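Local coordinates for LPG0439 HIT-related domain-containing protein (PDB 5L0L) that is of unknown function but carries a HIT-related domain, here part of a longer, probably membrane-anchored protein from Legionella pneumophila, at residues S84-V89 / L188-Y193. Sequence-based numbering, arbitrary orientation.
Sequences SLMTQV and LKLAEY
Y193 lays one face of its ring against Q88, whose CB stands over the centre as a CH-pi contact, 3.8 Å from the centroid and 13° off the ring normal. Q88 CG lies by the phenol oxygen Y193 OH (3.6 Å), and the amide beyond it turns away from the ring, toward T87. A bend at chi2 folds the chain this way, and NE2 gives a hydrogen bond to T87 OG1 (2.9 Å), fixing the amide's rotation. L85 reaches the same ring at its edge, with CD1 3.6 Å from Y193 CD2, the two side chains running past each other in opposite directions. Deeper in, L190 crosses L85 and selenomethionine M86 at about right angles; its CD1 sits 4.0 Å from M86 SE. V89 sets its methyls against neighbouring residues, CG1 on K189 CB and CG2 4.0 Å from L190 CA. Segments 84-89 and 188-193, on helices 73-92 and 176-194, run at 116° to each other beside strands 25-31 and 207-211 of the HIT-related domain's antiparallel sheet, which L85 and L190 both touch. The join is apolar within, with polar links at its margins: K92 NZ to K189 O, and a water that donates to Q88 OE1 and also hydrogen-bonds to Y193 OH.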
ATOM      1  N   SER A  84       7.437   3.613  -4.448  1.00 16.40           N
ATOM      2  CA  SER A  84       7.430   3.593  -5.920  1.00 16.65           C
ATOM      3  C   SER A  84       8.782   3.160  -6.483  1.00 16.61           C
ATOM      4  O   SER A  84       8.836   2.337  -7.411  1.00 16.65           O
ATOM      5  CB  SER A  84       7.052   4.966  -6.468  1.00 17.18           C
ATOM      6  OG  SER A  84       5.737   5.310  -6.048  1.00 17.49           O
ATOM      7  N   LEU A  85       9.859   3.685  -5.905  1.00 16.66           N
ATOM      8  CA  LEU A  85      11.235   3.286  -6.280  1.00 16.77           C
ATOM      9  C   LEU A  85      11.441   1.775  -6.055  1.00 16.39           C
ATOM     10  O   LEU A  85      11.849   1.052  -6.953  1.00 16.24           O
ATOM     11  CB  LEU A  85      12.268   4.077  -5.460  1.00 17.01           C
ATOM     12  CG  LEU A  85      13.724   3.600  -5.529  1.00 17.24           C
ATOM     13  CD1 LEU A  85      14.202   3.615  -6.952  1.00 17.68           C
ATOM     14  CD2 LEU A  85      14.638   4.449  -4.642  1.00 17.60           C
HETATM   15  N   MSE A  86      11.124   1.309  -4.845  1.00 16.05           N
HETATM   16  CA  MSE A  86      11.373  -0.091  -4.506  1.00 15.80           C
HETATM   17  C   MSE A  86      10.565  -1.058  -5.322  1.00 15.69           C
HETATM   18  O   MSE A  86      11.008  -2.187  -5.525  1.00 15.44           O
HETATM   19  CB  MSE A  86      11.217  -0.395  -3.015  1.00 15.69           C
HETATM   20  CG  MSE A  86      12.194   0.346  -2.124  1.00 16.02           C
HETATM   21 SE   MSE A  86      14.082   0.056  -2.618  1.00 16.83          SE
HETATM   22  CE  MSE A  86      14.100  -1.887  -2.533  1.00 16.43           C
ATOM     23  N   THR A  87       9.369  -0.671  -5.799  1.00 15.68           N
ATOM     24  CA  THR A  87       8.632  -1.573  -6.688  1.00 15.89           C
ATOM     25  C   THR A  87       9.456  -2.055  -7.906  1.00 16.39           C
ATOM     26  O   THR A  87       9.276  -3.186  -8.371  1.00 16.18           O
ATOM     27  CB  THR A  87       7.319  -0.989  -7.241  1.00 15.97           C
ATOM     28  OG1 THR A  87       7.603   0.125  -8.105  1.00 16.36           O
ATOM     29  CG2 THR A  87       6.349  -0.583  -6.097  1.00 15.75           C
ATOM     30  N   GLN A  88      10.378  -1.208  -8.380  1.00 16.90           N
ATOM     31  CA  GLN A  88      11.183  -1.549  -9.546  1.00 17.50           C
ATOM     32  C   GLN A  88      12.208  -2.646  -9.273  1.00 17.40           C
ATOM     33  O   GLN A  88      12.569  -3.383 -10.198  1.00 17.58           O
ATOM     34  CB  GLN A  88      11.820  -0.291 -10.146  1.00 18.36           C
ATOM     35  CG  GLN A  88      10.759   0.768 -10.533  1.00 18.93           C
ATOM     36  CD  GLN A  88       9.675   0.217 -11.436  1.00 19.48           C
ATOM     37  OE1 GLN A  88       9.932  -0.109 -12.608  1.00 20.44           O
ATOM     38  NE2 GLN A  88       8.463   0.053 -10.894  1.00 19.61           N
ATOM     39  N   VAL A  89      12.653  -2.780  -8.026  1.00 16.99           N
ATOM     40  CA  VAL A  89      13.530  -3.880  -7.668  1.00 16.97           C
ATOM     41  C   VAL A  89      12.771  -5.220  -7.783  1.00 16.77           C
ATOM     42  O   VAL A  89      13.276  -6.169  -8.370  1.00 16.68           O
ATOM     43  CB  VAL A  89      14.139  -3.697  -6.278  1.00 16.99           C
ATOM     44  CG1 VAL A  89      14.876  -4.943  -5.867  1.00 17.12           C
ATOM     45  CG2 VAL A  89      15.037  -2.471  -6.264  1.00 17.26           C
ATOM     46  N   LEU A 188      22.315  -4.762  -4.991  1.00 15.50           N
ATOM     47  CA  LEU A 188      22.786  -4.678  -6.357  1.00 16.04           C
ATOM     48  C   LEU A 188      21.704  -4.200  -7.317  1.00 16.27           C
ATOM     49  O   LEU A 188      21.954  -3.304  -8.135  1.00 16.32           O
ATOM     50  CB  LEU A 188      23.395  -5.999  -6.823  1.00 16.29           C
ATOM     51  CG  LEU A 188      23.940  -5.984  -8.258  1.00 16.92           C
ATOM     52  CD1 LEU A 188      25.011  -4.926  -8.426  1.00 17.38           C
ATOM     53  CD2 LEU A 188      24.478  -7.362  -8.629  1.00 17.37           C
ATOM     54  N   LYS A 189      20.502  -4.779  -7.226  1.00 16.40           N
ATOM     55  CA  LYS A 189      19.439  -4.387  -8.137  1.00 17.15           C
ATOM     56  C   LYS A 189      19.052  -2.916  -7.903  1.00 16.82           C
ATOM     57  O   LYS A 189      18.794  -2.192  -8.850  1.00 16.89           O
ATOM     58  CB  LYS A 189      18.215  -5.308  -8.023  1.00 17.92           C
ATOM     59  CG  LYS A 189      18.441  -6.737  -8.509  1.00 19.16           C
ATOM     60  CD  LYS A 189      18.904  -6.809  -9.932  1.00 21.02           C
ATOM     61  CE  LYS A 189      18.968  -8.220 -10.517  1.00 22.55           C
ATOM     62  NZ  LYS A 189      19.759  -8.071 -11.780  1.00 24.09           N
ATOM     63  N   LEU A 190      19.045  -2.481  -6.656  1.00 16.53           N
ATOM     64  CA  LEU A 190      18.750  -1.086  -6.355  1.00 16.73           C
ATOM     65  C   LEU A 190      19.835  -0.162  -6.891  1.00 17.15           C
ATOM     66  O   LEU A 190      19.535   0.868  -7.527  1.00 17.33           O
ATOM     67  CB  LEU A 190      18.566  -0.897  -4.854  1.00 16.62           C
ATOM     68  CG  LEU A 190      18.281   0.534  -4.378  1.00 16.85           C
ATOM     69  CD1 LEU A 190      17.063   1.123  -5.046  1.00 17.04           C
ATOM     70  CD2 LEU A 190      18.175   0.539  -2.865  1.00 17.01           C
ATOM     71  N   ALA A 191      21.095  -0.549  -6.665  1.00 17.43           N
ATOM     72  CA  ALA A 191      22.222   0.273  -7.129  1.00 18.12           C
ATOM     73  C   ALA A 191      22.199   0.363  -8.653  1.00 18.69           C
ATOM     74  O   ALA A 191      22.424   1.455  -9.204  1.00 19.17           O
ATOM     75  CB  ALA A 191      23.549  -0.259  -6.620  1.00 18.38           C
ATOM     76  N   GLU A 192      21.894  -0.746  -9.330  1.00 19.01           N
ATOM     77  CA  GLU A 192      21.765  -0.722 -10.798  1.00 19.99           C
ATOM     78  C   GLU A 192      20.644   0.207 -11.240  1.00 20.16           C
ATOM     79  O   GLU A 192      20.784   0.993 -12.193  1.00 20.53           O
ATOM     80  CB  GLU A 192      21.529  -2.117 -11.357  1.00 20.48           C
ATOM     81  CG  GLU A 192      22.782  -2.978 -11.317  1.00 21.13           C
ATOM     82  CD  GLU A 192      22.558  -4.450 -11.575  1.00 21.80           C
ATOM     83  OE1 GLU A 192      21.418  -4.932 -11.576  1.00 22.48           O
ATOM     84  OE2 GLU A 192      23.557  -5.169 -11.757  1.00 22.71           O
ATOM     85  N   TYR A 193      19.521   0.085 -10.558  1.00 20.11           N
ATOM     86  CA  TYR A 193      18.342   0.871 -10.933  1.00 20.75           C
ATOM     87  C   TYR A 193      18.605   2.360 -10.806  1.00 21.56           C
ATOM     88  O   TYR A 193      18.180   3.152 -11.671  1.00 21.79           O
ATOM     89  CB  TYR A 193      17.082   0.477 -10.136  1.00 20.41           C
ATOM     90  CG  TYR A 193      15.863   1.163 -10.725  1.00 20.90           C
ATOM     91  CD1 TYR A 193      15.350   0.766 -11.965  1.00 21.71           C
ATOM     92  CD2 TYR A 193      15.301   2.275 -10.115  1.00 20.96           C
ATOM     93  CE1 TYR A 193      14.266   1.416 -12.543  1.00 22.40           C
ATOM     94  CE2 TYR A 193      14.223   2.931 -10.686  1.00 21.53           C
ATOM     95  CZ  TYR A 193      13.699   2.504 -11.883  1.00 22.26           C
ATOM     96  OH  TYR A 193      12.617   3.177 -12.455  1.00 23.17           O
TER
HETATM   97  O   HOH W   1      11.534   1.579 -14.267  1.00 30.42           O